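Local atomic coordinates of mitochondrial ubiquitin ligase activator of NFKB 1 (Homo sapiens, PDB entry 6M2D), a protein that acts as an E3 ubiquitin ligase of the mitochondrial outer membrane, helping move ubiquitin from an E2 enzyme onto targets such as AKT1. Residues S5-V8 / V9-S12. Sequence-based numbering, arbitrary orientation.
Sequences SACV and VCLS. With ZN (zinc ion), chain G.
Cys7 and Cys10 supply two of the four sulfur ligands of one zinc ion. Cys7 SG and Cys10 SG each lie 2.4 Å from the metal. Cys7 reaches it with SG anti to its backbone N (chi1 171°). Cys10 has a different first torsion, and the two together bring both sulfurs to the same zinc. The two thiolates also accept backbone N-H groups. Val9 N donates to Cys7 SG at 3.4 Å, and the N-H of Cys10 points almost straight at the same sulfur in a weak bond. Ser12 N donates to Cys10 SG at 3.2 Å. Such bonds probably spread the negative charge of the sulfurs and fix the turn around the metal. This is the zinc knuckle of a CxxC pair in the RING domain, and Cys28 and Cys31 complete the site. Behind the sulfurs the chain closes on itself: Leu11 N donates to Cys7 O at 2.9 Å, with the donor tilted 30° from the carbonyl plane.

Packing is looser away from the zinc. Leu11 is exposed, and its CD2 meets Ala6 CB at 4.1 Å. At the bend, Val8 CG2 and Val9 CG2 are 3.9 Å apart, their side chains crossing at a slant. Val9 is largely open to solvent, although both valines also touch Pro42.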
ATOM      1  N   SER A   5      -4.736  -7.253   8.156  1.00 28.18           N
ATOM      2  CA  SER A   5      -3.608  -6.480   8.668  1.00 21.49           C
ATOM      3  C   SER A   5      -2.279  -6.706   7.962  1.00 20.71           C
ATOM      4  O   SER A   5      -1.382  -5.869   8.113  1.00 21.85           O
ATOM      5  CB  SER A   5      -3.402  -6.747  10.168  1.00 28.36           C
ATOM      6  OG  SER A   5      -4.628  -6.667  10.889  1.00 27.21           O
ATOM      7  N   ALA A   6      -2.109  -7.784   7.205  1.00 20.59           N
ATOM      8  CA  ALA A   6      -0.832  -8.032   6.543  1.00 19.34           C
ATOM      9  C   ALA A   6      -0.786  -7.350   5.178  1.00 15.87           C
ATOM     10  O   ALA A   6      -1.777  -7.336   4.452  1.00 18.19           O
ATOM     11  CB  ALA A   6      -0.583  -9.533   6.384  1.00 20.65           C
ATOM     12  N   CYS A   7       0.373  -6.780   4.844  1.00 16.06           N
ATOM     13  CA  CYS A   7       0.606  -6.223   3.515  1.00 18.92           C
ATOM     14  C   CYS A   7       0.234  -7.242   2.438  1.00 17.70           C
ATOM     15  O   CYS A   7       0.674  -8.393   2.479  1.00 15.95           O
ATOM     16  CB  CYS A   7       2.075  -5.822   3.370  1.00 16.49           C
ATOM     17  SG  CYS A   7       2.559  -5.366   1.689  1.00 16.74           S
ATOM     18  N   VAL A   8      -0.600  -6.817   1.482  1.00 15.91           N
ATOM     19  CA  VAL A   8      -1.122  -7.745   0.476  1.00 16.47           C
ATOM     20  C   VAL A   8      -0.083  -8.155  -0.552  1.00 14.55           C
ATOM     21  O   VAL A   8      -0.351  -9.048  -1.365  1.00 14.30           O
ATOM     22  CB  VAL A   8      -2.338  -7.173  -0.285  1.00 19.32           C
ATOM     23  CG1 VAL A   8      -3.393  -6.670   0.681  1.00 17.49           C
ATOM     24  CG2 VAL A   8      -1.892  -6.089  -1.261  1.00 15.67           C
ATOM     25  N   VAL A   9       1.091  -7.531  -0.537  1.00 17.61           N
ATOM     26  CA  VAL A   9       2.145  -7.800  -1.508  1.00 14.33           C
ATOM     27  C   VAL A   9       3.173  -8.790  -0.968  1.00 20.37           C
ATOM     28  O   VAL A   9       3.468  -9.800  -1.609  1.00 21.24           O
ATOM     29  CB  VAL A   9       2.811  -6.475  -1.936  1.00 21.18           C
ATOM     30  CG1 VAL A   9       3.855  -6.720  -3.026  1.00 23.29           C
ATOM     31  CG2 VAL A   9       1.741  -5.474  -2.394  1.00 14.73           C
ATOM     32  N   CYS A  10       3.747  -8.510   0.201  1.00 18.37           N
ATOM     33  CA  CYS A  10       4.739  -9.416   0.779  1.00 17.19           C
ATOM     34  C   CYS A  10       4.133 -10.412   1.756  1.00 18.80           C
ATOM     35  O   CYS A  10       4.708 -11.489   1.959  1.00 18.54           O
ATOM     36  CB  CYS A  10       5.849  -8.629   1.488  1.00 18.29           C
ATOM     37  SG  CYS A  10       5.343  -7.673   2.961  1.00 16.99           S
ATOM     38  N   LEU A  11       2.994 -10.080   2.367  1.00 19.24           N
ATOM     39  CA  LEU A  11       2.401 -10.870   3.446  1.00 20.09           C
ATOM     40  C   LEU A  11       3.336 -11.019   4.647  1.00 21.51           C
ATOM     41  O   LEU A  11       3.188 -11.959   5.437  1.00 19.19           O
ATOM     42  CB  LEU A  11       1.974 -12.258   2.960  1.00 17.45           C
ATOM     43  CG  LEU A  11       0.652 -12.378   2.216  1.00 24.93           C
ATOM     44  CD1 LEU A  11       0.495 -13.814   1.757  1.00 27.45           C
ATOM     45  CD2 LEU A  11      -0.531 -11.946   3.075  1.00 20.66           C
ATOM     46  N   SER A  12       4.303 -10.110   4.801  1.00 20.80           N
ATOM     47  CA  SER A  12       5.310 -10.221   5.848  1.00 17.58           C
ATOM     48  C   SER A  12       5.398  -9.019   6.764  1.00 20.83           C
ATOM     49  O   SER A  12       5.902  -9.165   7.883  1.00 19.00           O
ATOM     50  CB  SER A  12       6.702 -10.450   5.244  1.00 22.82           C
ATOM     51  OG  SER A  12       6.730 -11.714   4.631  1.00 31.26           O
TER
HETATM   52 ZN    ZN G 401       4.914  -5.543   1.964  1.00 25.40          ZN